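Local coordinates for 3-oxoacyl-[acyl-carrier-protein] synthase 3 (Micrococcus luteus NCTC 2665, PDB 4EWP) that probably catalyses, as a homodimer, the condensation of acetyl-CoA with malonyl-acyl carrier protein that initiates fatty acid synthesis, at residues Arg15-Gly20 against Ala174-Ala179; Ala86-Thr91 against Pro115-Ser120; Ile200-Ser205 against Pro234-Asp239; Ala247-Ala252 against Ile282-Lys287; Glu267-Phe272 against Leu289-Ser294. All coordinates share one frame; numbering follows the deposited sequence.

Contact 1. Residues Arg15-Gly20 against Ala174-Ala179; sequences RIVAVG and AVIVAA
Ile16 and Val175 meet through their methyl branches, CG2 of Ile16 lying 3.7 Å from CG2 of Val175, with the two side chains crossing at about a right angle. Ile16 presents its shorter branch here because CG2 stands anti to the backbone N, while CG1 lies beside that N. Val175 CG2 also lies 4.1 Å from Val19 CB, and so bridges two residues of the opposite strand. Val17 takes a separate set of partners: its CG2 is 3.9 Å from Ile176 CG2, and its CG1 is 3.8 Å from Ala178 CB. That same CG1 lies over the centre of the Arg15 guanidinium, 3.6 Å above its plane.

The backbones form an antiparallel ladder interrupted at Val17. Ala178 N donates to Arg15 O at 2.7 Å, and Gly20 exchanges two bonds with Ala174 at the other end. Between them the register slips. Val17 N donates to Ile176 O at 2.8 Å, while Ile176 N turns to Ala18 O at 3.2 Å, so two residues of one strand face a single residue of the other. The psi of -1° at Val17 marks this beta bulge, and the short strand axes run 133° apart.

Helix 62-76 packs on the side of Ala18, Ala174 and Ile176, and helix 125-138 on that of Ile16, Val175 and Val177. A mixed sheet in strand order 1-5-4-2-3, layered between helices, is characteristic of each half of the thiolase fold, and this sheet is the N-terminal one.

Contact 2. Residues Ala86-Thr91 against Pro115-Ser120; sequences AVIVST and PAYDVS
Ile88 and Tyr117 lie side by side and point the same way, the isoleucine running along the outer part of the phenol. Its CD1 comes within 3.4 Å of Tyr117 OH, and its CG1 is 3.8 Å from CZ of Tyr117, approaching the ring obliquely. With Tyr117 CG set between the backbone N and carbonyl carbon (chi1 62°), the ring is laid alongside Ile88, and the hydroxyl is hydrogen-bonded to Gln132 OE1. The other branch of Ile88, CG2, turns to Val119 and meets its CG2 at 4.0 Å.

On the other face, Val89 and Asp118 are likewise side by side, with Asp118 OD1 3.5 Å from Val89 CB. This buried carboxylate is not left to apolar neighbours: OD1 accepts the backbone N-H of Ala102 and OD2 that of Ala101, which ties the strand to the start of helix 101-108. Parallel pairing sets this register, and its straightest bond runs from Val89 N to Tyr117 O (3.0 Å, 172° at the hydrogen). Where the strands end, a water donates to Val119 O at 3.0 Å and joins Ser90 OG at 2.8 Å.

Strands 86-90 and 116-120 flank helix 101-108 in a beta-alpha-beta unit, with Val87, Val89 and Ala116 packed on that helix. Strand 144-152 pairs with the far edge of 86-90, helix 125-138 covers Ile88 and Val119, and Asp118 and Ser120 continue the sheet antiparallel into the second subunit.

Contact 3. Residues Ile200-Ser205 against Pro234-Asp239; sequences ISMTHS and PTLRQD
Ile200 lies alongside Gln238, its CG1 4.1 Å from Gln238 CB. At Ser201 the backbones exchange two hydrogen bonds with Arg237, Ser201 N to Arg237 O at 3.1 Å and Arg237 N to Ser201 O at 2.8 Å. The bend of Arg237 at chi2 brings its CD to 3.4 Å from Ser201 OG, and a further turn at chi3 goes with NH2 reaching its hydrogen bond to Thr199 O.

Met202 is bent at chi2 and chi3 (-64° and -68°), which curls SD against Leu236 CD1 and CE to 3.8 Å from Pro234 CB. Cutting it back to an alanine removes both atoms and is likely to open a gap beside Leu236 CD1 and Pro234 CB. Thr203 N closes the ladder on Thr235 O at 2.8 Å, and a water joins the hydroxyls of the two threonines. His204 follows, its carbonyl O 3.3 Å from Pro234 CB and its NE2 bonded to Leu232 O.

In this two-stranded antiparallel sheet each segment runs straight into a helix: Ser205 N-caps 206-219 and Asp239 N-caps 240-262, and Ile200 and Gln238 rest on Val243 of the latter. Thr98 of the second subunit packs on Met202 and Leu236.

Contact 4. Residues Ala247-Ala252 against Ile282-Lys287; sequences AVWSMA and IDEFAK
The short helical segments carrying Val248 and Phe285 pass with axes 9.0 Å apart at 35°, and these two residues have the nearest CA atoms, 5.3 Å from each other. A wider pi-type turn at 247-250 falls within this contact.

Phe285 makes the larger apolar set. Its CG stands anti to the backbone N (chi1 -153°), and the ring reaches Ala247, Met251 and Ala252 on helix 240-262. There CZ lies 3.7 Å from Met251 CB and 3.6 Å from Met251 O, while CE2 is 3.7 Å from Ala252 CA. Replacing Phe285 by an alanine would probably open a gap beside Met251 and Ala252, because the ring atoms that fill it would be gone.

Glu284 occupies the other side. Its CG, also anti to the backbone N, lies 3.6 Å from Val248 CG1, and the bend at chi2 turns OE2 to within 3.6 Å of Trp249 CH2. The carboxylate and indole planes are 27° apart. Val248 CG1 in turn lies over the centre of one face of the indole, so Trp249, Val248 and the aliphatic part of Glu284 form one continuous patch.

No hydrogen bond crosses between the helices, and the contact therefore rests on van der Waals packing, mostly of apolar and aliphatic atoms. The charge of Glu284 is met elsewhere, by a salt bridge from OE1 to Arg280. That arginine ends the predicted ACP-binding region, so the glutamate is well placed to steady its orientation and possibly to temper its positive charge.

Contact 5. Residues Glu267-Phe272 against Leu289-Ser294; sequences EDLAAF and LKLPES
Phe272 and Leu289 meet within the C-terminal half of the thiolase fold, where strand 269-274, helix 279-288 and strand 296-297 form a beta-alpha-beta unit and residues 289-294 are the return loop. The packed part centres on the Phe272 ring. Leu289 CD1 stands over one face, 4.0 Å from the centroid and 21° off the ring normal, a CH-pi contact. Leu291 comes in from another direction, its CD1 3.7 Å from Phe272 CB and oblique to the ring. Both leucines cross the phenylalanine at about a right angle, and CG of Phe272 anti to its own N (chi1 171°) carries the ring out to meet them. Leu269 adds a wider apolar approach, CD1 to Leu291 CD2 at 4.2 Å. Leu332 of strand 330-337 packs against Leu269, Phe272 and Leu289, and Phe285 meets Phe272 edge-to-face.

Lys290 ends the helix in a Schellman motif with positive phi (51°), and the chain turns into Leu291 and Pro292. Towards Glu267 the contact thins. No hydrogen bond joins the two segments directly, and the residues are more exposed: Pro292 CG lies 3.9 Å from Glu267 CA and 4.0 Å from Glu267 CG. Glu267, bent at chi2, turns its carboxylate to a water that donates to its OE2 at 2.8 Å and to Lys290 O at 3.1 Å.

How the contacts relate
Contacts 1 and 2 share the N-terminal five-stranded sheet, centres 15 Å apart, with 1 between an edge strand and its neighbour and 2 at the opposite edge, where the sheet continues into the second subunit; contact 2 falls within the chain span that contact 1 brackets. Contacts 3, 4 and 5 follow later in the chain. Contact 5 belongs to the second five-stranded sheet through strand 269-274. It touches contact 4, centres 14 Å apart, with alternating segments, and Ala252 O lies 4.1 Å from Leu289 CD2. Strand 236-238 of contact 3 leads into helix 240-262 of contact 4. Contacts 2 and 3 both touch the second subunit, so dimerisation involves the sheet edge and the small strand pair alike.

Contact 1. Residues Arg15-Gly20 against Ala174-Ala179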
# COMPACT_ATOMS: atom_id res chain seq x y z
N ARG A 15 -15.34 -9.19 12.86
CA ARG A 15 -14.62 -9.83 13.96
C ARG A 15 -13.40 -10.56 13.45
O ARG A 15 -13.39 -11.08 12.33
CB ARG A 15 -15.56 -10.75 14.75
CG ARG A 15 -15.14 -12.20 14.90
CD ARG A 15 -16.14 -12.96 15.80
NE ARG A 15 -15.78 -14.37 15.98
CZ ARG A 15 -16.39 -15.40 15.37
NH1 ARG A 15 -17.40 -15.18 14.53
NH2 ARG A 15 -15.99 -16.65 15.61
N ILE A 16 -12.35 -10.58 14.27
CA ILE A 16 -11.14 -11.33 13.96
C ILE A 16 -11.42 -12.77 14.33
O ILE A 16 -11.68 -13.07 15.49
CB ILE A 16 -9.93 -10.79 14.76
CG1 ILE A 16 -9.58 -9.37 14.30
CG2 ILE A 16 -8.73 -11.74 14.64
CD1 ILE A 16 -8.52 -8.66 15.13
N VAL A 17 -11.41 -13.67 13.35
CA VAL A 17 -11.78 -15.05 13.63
C VAL A 17 -10.60 -16.00 13.78
O VAL A 17 -10.80 -17.20 14.04
CB VAL A 17 -12.77 -15.61 12.58
CG1 VAL A 17 -14.06 -14.83 12.65
CG2 VAL A 17 -12.16 -15.56 11.17
N ALA A 18 -9.38 -15.48 13.63
CA ALA A 18 -8.19 -16.31 13.80
C ALA A 18 -6.93 -15.49 13.69
O ALA A 18 -6.93 -14.39 13.12
CB ALA A 18 -8.17 -17.43 12.78
N VAL A 19 -5.85 -16.03 14.25
CA VAL A 19 -4.54 -15.41 14.12
C VAL A 19 -3.48 -16.46 13.78
O VAL A 19 -3.53 -17.59 14.26
CB VAL A 19 -4.15 -14.60 15.38
CG1 VAL A 19 -4.23 -15.47 16.63
CG2 VAL A 19 -2.76 -13.97 15.21
N GLY A 20 -2.54 -16.08 12.92
CA GLY A 20 -1.51 -16.98 12.46
C GLY A 20 -0.16 -16.30 12.57
O GLY A 20 -0.08 -15.08 12.63
N ALA A 174 -0.52 -12.92 10.98
CA ALA A 174 -1.70 -12.82 10.11
C ALA A 174 -3.01 -12.92 10.86
O ALA A 174 -3.13 -13.65 11.82
CB ALA A 174 -1.64 -13.88 9.00
N VAL A 175 -4.00 -12.20 10.38
CA VAL A 175 -5.30 -12.20 11.02
C VAL A 175 -6.38 -12.33 9.93
O VAL A 175 -6.18 -11.89 8.79
CB VAL A 175 -5.42 -10.92 11.84
CG1 VAL A 175 -6.63 -10.10 11.47
CG2 VAL A 175 -5.27 -11.21 13.35
N ILE A 176 -7.49 -12.98 10.26
CA ILE A 176 -8.62 -13.02 9.34
C ILE A 176 -9.84 -12.28 9.90
O ILE A 176 -10.34 -12.60 10.97
CB ILE A 176 -9.01 -14.45 8.92
CG1 ILE A 176 -7.84 -15.13 8.19
CG2 ILE A 176 -10.23 -14.41 8.00
CD1 ILE A 176 -8.08 -16.59 7.90
N VAL A 177 -10.31 -11.28 9.17
CA VAL A 177 -11.44 -10.51 9.62
C VAL A 177 -12.69 -10.96 8.88
O VAL A 177 -12.70 -11.00 7.64
CB VAL A 177 -11.21 -9.02 9.37
CG1 VAL A 177 -12.43 -8.20 9.84
CG2 VAL A 177 -9.93 -8.56 10.06
N ALA A 178 -13.74 -11.28 9.61
CA ALA A 178 -14.94 -11.81 8.99
C ALA A 178 -16.22 -11.06 9.38
O ALA A 178 -16.32 -10.47 10.48
CB ALA A 178 -15.09 -13.30 9.32
N ALA A 179 -17.20 -11.10 8.49
CA ALA A 179 -18.54 -10.64 8.83
C ALA A 179 -19.01 -11.30 10.13
O ALA A 179 -18.72 -12.47 10.38
CB ALA A 179 -19.52 -10.94 7.69

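Contact 2. Residues Ala86-Thr91 against Pro115-Ser120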
# COMPACT_ATOMS: atom_id res chain seq x y z
N ALA A 86 -10.50 -10.88 0.05
CA ALA A 86 -9.47 -9.84 -0.07
C ALA A 86 -8.22 -10.22 0.71
O ALA A 86 -8.30 -10.92 1.72
CB ALA A 86 -10.01 -8.51 0.41
N VAL A 87 -7.08 -9.74 0.24
CA VAL A 87 -5.79 -10.06 0.85
C VAL A 87 -5.05 -8.75 1.00
O VAL A 87 -4.76 -8.09 0.02
CB VAL A 87 -4.94 -11.00 -0.05
CG1 VAL A 87 -3.56 -11.18 0.53
CG2 VAL A 87 -5.62 -12.35 -0.26
N ILE A 88 -4.76 -8.37 2.24
CA ILE A 88 -4.04 -7.12 2.50
C ILE A 88 -2.71 -7.45 3.15
O ILE A 88 -2.65 -8.09 4.20
CB ILE A 88 -4.83 -6.18 3.44
CG1 ILE A 88 -6.22 -5.89 2.88
CG2 ILE A 88 -4.07 -4.88 3.65
CD1 ILE A 88 -7.06 -5.00 3.77
N VAL A 89 -1.63 -7.02 2.51
CA VAL A 89 -0.31 -7.30 3.04
C VAL A 89 0.36 -5.99 3.43
O VAL A 89 0.58 -5.10 2.60
CB VAL A 89 0.57 -8.05 2.04
CG1 VAL A 89 2.02 -8.03 2.52
CG2 VAL A 89 0.05 -9.47 1.83
N SER A 90 0.67 -5.87 4.71
CA SER A 90 1.27 -4.65 5.19
C SER A 90 2.75 -4.86 5.41
O SER A 90 3.15 -5.57 6.33
CB SER A 90 0.56 -4.21 6.46
OG SER A 90 1.32 -3.22 7.10
N THR A 91 3.57 -4.26 4.55
CA THR A 91 5.01 -4.47 4.57
C THR A 91 5.73 -3.32 3.88
O THR A 91 5.18 -2.70 2.98
CB THR A 91 5.38 -5.76 3.81
OG1 THR A 91 6.80 -5.96 3.87
CG2 THR A 91 4.99 -5.65 2.35
N PRO A 115 -8.99 -9.87 -4.75
CA PRO A 115 -8.15 -8.66 -4.86
C PRO A 115 -7.06 -8.72 -3.79
O PRO A 115 -7.27 -9.24 -2.70
CB PRO A 115 -9.14 -7.52 -4.56
CG PRO A 115 -10.26 -8.18 -3.77
CD PRO A 115 -10.38 -9.56 -4.37
N ALA A 116 -5.89 -8.19 -4.12
CA ALA A 116 -4.72 -8.36 -3.29
C ALA A 116 -3.88 -7.12 -3.47
O ALA A 116 -3.56 -6.75 -4.61
CB ALA A 116 -3.94 -9.58 -3.76
N TYR A 117 -3.51 -6.46 -2.37
CA TYR A 117 -2.63 -5.29 -2.46
C TYR A 117 -1.75 -5.15 -1.22
O TYR A 117 -2.10 -5.65 -0.15
CB TYR A 117 -3.43 -4.00 -2.66
CG TYR A 117 -4.42 -3.63 -1.55
CD1 TYR A 117 -4.09 -2.70 -0.57
CD2 TYR A 117 -5.69 -4.19 -1.50
CE1 TYR A 117 -5.00 -2.35 0.43
CE2 TYR A 117 -6.59 -3.84 -0.52
CZ TYR A 117 -6.25 -2.93 0.43
OH TYR A 117 -7.17 -2.60 1.39
N ASP A 118 -0.61 -4.48 -1.38
CA ASP A 118 0.26 -4.16 -0.24
C ASP A 118 -0.08 -2.76 0.23
O ASP A 118 -0.54 -1.93 -0.56
CB ASP A 118 1.74 -4.17 -0.64
CG ASP A 118 2.25 -5.54 -1.05
OD1 ASP A 118 1.50 -6.55 -0.95
OD2 ASP A 118 3.43 -5.61 -1.49
N VAL A 119 0.16 -2.52 1.52
CA VAL A 119 -0.09 -1.23 2.16
C VAL A 119 1.21 -0.73 2.77
O VAL A 119 2.02 -1.52 3.26
CB VAL A 119 -1.14 -1.39 3.28
CG1 VAL A 119 -0.97 -0.33 4.33
CG2 VAL A 119 -2.54 -1.35 2.70
N SER A 120 1.44 0.58 2.73
CA SER A 120 2.61 1.16 3.35
C SER A 120 2.20 2.06 4.50
O SER A 120 1.77 3.21 4.29
CB SER A 120 3.44 1.96 2.35
OG SER A 120 4.63 2.47 2.95
O HOH W 1 2.91 -1.16 6.12

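Contact 3. Residues Ile200-Ser205 against Pro234-Asp239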
# COMPACT_ATOMS: atom_id res chain seq x y z
N ILE A 200 11.50 8.75 11.79
CA ILE A 200 11.95 7.40 11.49
C ILE A 200 11.94 7.33 9.97
O ILE A 200 10.91 7.58 9.35
CB ILE A 200 10.94 6.35 12.02
CG1 ILE A 200 10.69 6.55 13.52
CG2 ILE A 200 11.40 4.94 11.75
CD1 ILE A 200 9.52 5.68 14.03
N SER A 201 13.08 7.03 9.36
CA SER A 201 13.19 7.13 7.91
C SER A 201 14.42 6.38 7.41
O SER A 201 15.20 5.89 8.22
CB SER A 201 13.29 8.60 7.49
OG SER A 201 14.47 9.19 7.99
N MET A 202 14.58 6.30 6.09
CA MET A 202 15.75 5.67 5.50
C MET A 202 16.87 6.70 5.44
O MET A 202 16.60 7.89 5.47
CB MET A 202 15.44 5.16 4.09
CG MET A 202 14.22 4.27 3.99
SD MET A 202 14.43 2.73 4.92
CE MET A 202 15.71 1.91 3.97
N THR A 203 18.11 6.25 5.33
CA THR A 203 19.27 7.15 5.27
C THR A 203 19.25 8.08 4.06
O THR A 203 19.74 9.21 4.12
CB THR A 203 20.61 6.37 5.25
OG1 THR A 203 20.51 5.27 4.34
CG2 THR A 203 20.94 5.83 6.65
N HIS A 204 18.71 7.58 2.95
CA HIS A 204 18.54 8.40 1.75
C HIS A 204 17.72 7.71 0.67
O HIS A 204 17.51 6.50 0.69
CB HIS A 204 19.90 8.81 1.17
CG HIS A 204 20.90 7.70 1.13
ND1 HIS A 204 21.95 7.61 2.02
CD2 HIS A 204 21.00 6.61 0.32
CE1 HIS A 204 22.66 6.52 1.76
NE2 HIS A 204 22.10 5.90 0.74
N SER A 205 17.26 8.52 -0.28
CA SER A 205 16.42 8.07 -1.37
C SER A 205 17.08 6.99 -2.25
O SER A 205 18.31 6.99 -2.47
CB SER A 205 16.04 9.26 -2.24
OG SER A 205 15.56 8.83 -3.49
N PRO A 234 20.14 2.09 0.99
CA PRO A 234 19.43 2.84 2.03
C PRO A 234 19.07 1.93 3.20
O PRO A 234 18.65 0.78 2.99
CB PRO A 234 18.14 3.30 1.33
CG PRO A 234 18.44 3.24 -0.11
CD PRO A 234 19.40 2.09 -0.29
N THR A 235 19.23 2.43 4.41
CA THR A 235 18.89 1.66 5.60
C THR A 235 18.09 2.50 6.57
O THR A 235 18.09 3.72 6.50
CB THR A 235 20.14 1.13 6.30
OG1 THR A 235 21.01 2.23 6.62
CG2 THR A 235 20.86 0.15 5.41
N LEU A 236 17.40 1.82 7.48
CA LEU A 236 16.51 2.45 8.45
C LEU A 236 17.30 3.20 9.53
O LEU A 236 18.39 2.80 9.93
CB LEU A 236 15.63 1.37 9.07
CG LEU A 236 14.13 1.57 9.26
CD1 LEU A 236 13.51 2.31 8.11
CD2 LEU A 236 13.46 0.21 9.44
N ARG A 237 16.73 4.31 9.99
CA ARG A 237 17.36 5.12 11.03
C ARG A 237 16.24 5.77 11.83
O ARG A 237 15.10 5.87 11.35
CB ARG A 237 18.30 6.15 10.38
CG ARG A 237 18.14 7.59 10.83
CD ARG A 237 17.02 8.32 10.11
NE ARG A 237 16.19 9.09 11.04
CZ ARG A 237 16.60 10.17 11.69
NH1 ARG A 237 17.83 10.63 11.52
NH2 ARG A 237 15.77 10.79 12.51
N GLN A 238 16.53 6.18 13.06
CA GLN A 238 15.53 6.92 13.82
C GLN A 238 16.14 7.89 14.82
O GLN A 238 17.25 7.69 15.32
CB GLN A 238 14.61 5.96 14.56
CG GLN A 238 15.25 5.32 15.80
CD GLN A 238 14.27 4.51 16.62
OE1 GLN A 238 13.06 4.56 16.40
NE2 GLN A 238 14.79 3.74 17.56
N ASP A 239 15.39 8.94 15.12
CA ASP A 239 15.67 9.79 16.27
C ASP A 239 15.06 9.09 17.50
O ASP A 239 13.88 9.25 17.80
CB ASP A 239 15.02 11.15 16.05
CG ASP A 239 15.15 12.05 17.25
OD1 ASP A 239 15.61 11.56 18.29
OD2 ASP A 239 14.79 13.24 17.17
O HOH W 2 22.27 3.33 4.24

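Contact 4. Residues Ala247-Ala252 against Ile282-Lys287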
# COMPACT_ATOMS: atom_id res chain seq x y z
N ALA A 247 5.89 7.93 21.18
CA ALA A 247 5.38 6.57 21.34
C ALA A 247 4.58 6.37 22.62
O ALA A 247 3.60 5.62 22.65
CB ALA A 247 6.53 5.57 21.29
N VAL A 248 5.04 7.00 23.70
CA VAL A 248 4.44 6.82 25.01
C VAL A 248 3.37 7.86 25.31
O VAL A 248 2.21 7.51 25.53
CB VAL A 248 5.51 6.88 26.13
CG1 VAL A 248 4.85 6.87 27.50
CG2 VAL A 248 6.50 5.74 25.99
N TRP A 249 3.74 9.14 25.30
CA TRP A 249 2.86 10.20 25.77
C TRP A 249 1.83 10.65 24.73
O TRP A 249 0.76 11.14 25.09
CB TRP A 249 3.70 11.39 26.26
CG TRP A 249 4.86 10.91 27.08
CD1 TRP A 249 6.16 10.84 26.69
CD2 TRP A 249 4.80 10.36 28.39
NE1 TRP A 249 6.93 10.31 27.70
CE2 TRP A 249 6.11 10.00 28.75
CE3 TRP A 249 3.77 10.15 29.31
CZ2 TRP A 249 6.42 9.44 29.99
CZ3 TRP A 249 4.07 9.60 30.53
CH2 TRP A 249 5.39 9.25 30.86
N SER A 250 2.14 10.47 23.45
CA SER A 250 1.16 10.77 22.41
C SER A 250 0.22 9.59 22.15
O SER A 250 -1.00 9.74 22.11
CB SER A 250 1.86 11.21 21.12
OG SER A 250 2.28 12.56 21.23
N MET A 251 0.80 8.41 22.00
CA MET A 251 0.02 7.22 21.78
C MET A 251 -0.88 6.88 22.97
O MET A 251 -1.92 6.26 22.80
CB MET A 251 0.92 6.04 21.40
CG MET A 251 1.59 6.23 20.03
SD MET A 251 0.45 6.47 18.64
CE MET A 251 0.35 8.26 18.49
N ALA A 252 -0.50 7.29 24.17
CA ALA A 252 -1.36 7.01 25.30
C ALA A 252 -2.70 7.73 25.11
O ALA A 252 -3.74 7.22 25.50
CB ALA A 252 -0.70 7.40 26.62
N ILE A 282 6.86 -0.08 26.03
CA ILE A 282 5.75 -0.92 26.47
C ILE A 282 5.42 -0.69 27.95
O ILE A 282 4.25 -0.47 28.30
CB ILE A 282 6.04 -2.42 26.25
CG1 ILE A 282 6.25 -2.72 24.76
CG2 ILE A 282 4.91 -3.28 26.80
CD1 ILE A 282 6.66 -4.17 24.51
N ASP A 283 6.43 -0.76 28.82
CA ASP A 283 6.21 -0.55 30.25
C ASP A 283 5.57 0.80 30.57
O ASP A 283 4.57 0.88 31.28
CB ASP A 283 7.51 -0.68 31.04
CG ASP A 283 8.11 -2.06 30.97
OD1 ASP A 283 7.41 -2.98 30.52
OD2 ASP A 283 9.28 -2.23 31.37
N GLU A 284 6.16 1.88 30.05
CA GLU A 284 5.72 3.23 30.37
C GLU A 284 4.30 3.44 29.85
O GLU A 284 3.47 4.09 30.50
CB GLU A 284 6.69 4.25 29.76
CG GLU A 284 6.59 5.64 30.35
CD GLU A 284 6.64 5.64 31.86
OE1 GLU A 284 7.66 5.20 32.43
OE2 GLU A 284 5.65 6.08 32.48
N PHE A 285 4.04 2.86 28.68
CA PHE A 285 2.72 2.86 28.06
C PHE A 285 1.67 2.19 28.97
O PHE A 285 0.65 2.78 29.32
CB PHE A 285 2.83 2.13 26.72
CG PHE A 285 1.83 2.55 25.70
CD1 PHE A 285 2.11 2.40 24.35
CD2 PHE A 285 0.61 3.09 26.07
CE1 PHE A 285 1.19 2.77 23.38
CE2 PHE A 285 -0.32 3.47 25.12
CZ PHE A 285 -0.03 3.31 23.77
N ALA A 286 1.95 0.95 29.38
CA ALA A 286 1.06 0.22 30.28
C ALA A 286 0.79 1.00 31.56
O ALA A 286 -0.33 1.01 32.06
CB ALA A 286 1.65 -1.16 30.60
N LYS A 287 1.82 1.65 32.10
CA LYS A 287 1.65 2.43 33.32
C LYS A 287 0.70 3.60 33.08
O LYS A 287 -0.14 3.94 33.91
CB LYS A 287 3.00 2.94 33.83
CG LYS A 287 2.90 3.94 34.98
CD LYS A 287 4.29 4.37 35.47
CE LYS A 287 4.19 5.54 36.46
NZ LYS A 287 5.51 5.88 37.07

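Contact 5. Residues Glu267-Phe272 against Leu289-Ser294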
# COMPACT_ATOMS: atom_id res chain seq x y z
N GLU A 267 -10.42 -1.82 32.81
CA GLU A 267 -10.90 -2.94 33.61
C GLU A 267 -11.61 -4.01 32.76
O GLU A 267 -11.68 -5.17 33.16
CB GLU A 267 -11.88 -2.44 34.68
CG GLU A 267 -11.22 -1.65 35.81
CD GLU A 267 -10.57 -0.32 35.38
OE1 GLU A 267 -10.63 0.06 34.19
OE2 GLU A 267 -9.97 0.36 36.24
N ASP A 268 -12.14 -3.60 31.61
CA ASP A 268 -12.83 -4.51 30.69
C ASP A 268 -11.86 -5.26 29.77
O ASP A 268 -12.26 -6.22 29.09
CB ASP A 268 -13.83 -3.72 29.84
CG ASP A 268 -14.93 -3.08 30.67
OD1 ASP A 268 -15.42 -3.76 31.61
OD2 ASP A 268 -15.28 -1.91 30.40
N LEU A 269 -10.60 -4.83 29.73
CA LEU A 269 -9.60 -5.46 28.87
C LEU A 269 -9.09 -6.79 29.45
O LEU A 269 -8.87 -6.90 30.65
CB LEU A 269 -8.40 -4.53 28.64
CG LEU A 269 -8.66 -3.23 27.87
CD1 LEU A 269 -7.41 -2.35 27.79
CD2 LEU A 269 -9.17 -3.55 26.46
N ALA A 270 -8.91 -7.79 28.59
CA ALA A 270 -8.21 -9.00 28.98
C ALA A 270 -6.73 -8.87 28.63
O ALA A 270 -5.88 -9.55 29.20
CB ALA A 270 -8.79 -10.21 28.30
N ALA A 271 -6.42 -7.99 27.69
CA ALA A 271 -5.04 -7.85 27.25
C ALA A 271 -4.75 -6.49 26.64
O ALA A 271 -5.65 -5.82 26.12
CB ALA A 271 -4.67 -8.96 26.25
N PHE A 272 -3.49 -6.09 26.71
CA PHE A 272 -3.00 -4.87 26.09
C PHE A 272 -1.87 -5.28 25.16
O PHE A 272 -0.86 -5.82 25.60
CB PHE A 272 -2.50 -3.89 27.15
CG PHE A 272 -1.79 -2.69 26.59
CD1 PHE A 272 -2.31 -2.00 25.50
CD2 PHE A 272 -0.58 -2.27 27.14
CE1 PHE A 272 -1.65 -0.89 24.97
CE2 PHE A 272 0.09 -1.17 26.62
CZ PHE A 272 -0.45 -0.48 25.53
N LEU A 289 -1.73 3.90 31.00
CA LEU A 289 -3.11 3.46 30.82
C LEU A 289 -3.79 2.99 32.10
O LEU A 289 -4.96 2.60 32.08
CB LEU A 289 -3.19 2.34 29.79
CG LEU A 289 -2.84 2.78 28.37
CD1 LEU A 289 -3.06 1.65 27.38
CD2 LEU A 289 -3.67 4.00 28.01
N LYS A 290 -3.05 3.02 33.21
CA LYS A 290 -3.58 2.63 34.51
C LYS A 290 -4.26 1.26 34.51
O LYS A 290 -5.34 1.10 35.08
CB LYS A 290 -4.57 3.68 35.01
CG LYS A 290 -3.95 5.03 35.32
CD LYS A 290 -5.01 6.02 35.78
CE LYS A 290 -4.40 7.36 36.18
NZ LYS A 290 -3.65 7.29 37.47
N LEU A 291 -3.63 0.27 33.89
CA LEU A 291 -4.24 -1.05 33.75
C LEU A 291 -4.27 -1.77 35.08
O LEU A 291 -3.34 -1.64 35.88
CB LEU A 291 -3.46 -1.89 32.75
CG LEU A 291 -3.22 -1.35 31.35
CD1 LEU A 291 -2.38 -2.34 30.56
CD2 LEU A 291 -4.54 -1.09 30.64
N PRO A 292 -5.33 -2.56 35.34
CA PRO A 292 -5.28 -3.42 36.52
C PRO A 292 -4.31 -4.55 36.26
O PRO A 292 -3.91 -4.79 35.12
CB PRO A 292 -6.71 -3.98 36.63
CG PRO A 292 -7.53 -3.23 35.63
CD PRO A 292 -6.59 -2.71 34.59
N GLU A 293 -3.94 -5.25 37.33
CA GLU A 293 -2.94 -6.30 37.31
C GLU A 293 -3.41 -7.48 36.48
O GLU A 293 -2.61 -8.27 35.98
CB GLU A 293 -2.68 -6.76 38.75
CG GLU A 293 -1.83 -8.01 38.87
CD GLU A 293 -0.49 -7.74 39.54
OE1 GLU A 293 -0.15 -8.46 40.51
OE2 GLU A 293 0.23 -6.82 39.07
N SER A 294 -4.73 -7.59 36.34
CA SER A 294 -5.34 -8.68 35.59
C SER A 294 -5.17 -8.56 34.06
O SER A 294 -5.30 -9.55 33.35
CB SER A 294 -6.82 -8.79 35.95
OG SER A 294 -7.54 -7.61 35.62
O HOH W 3 -8.15 2.36 35.36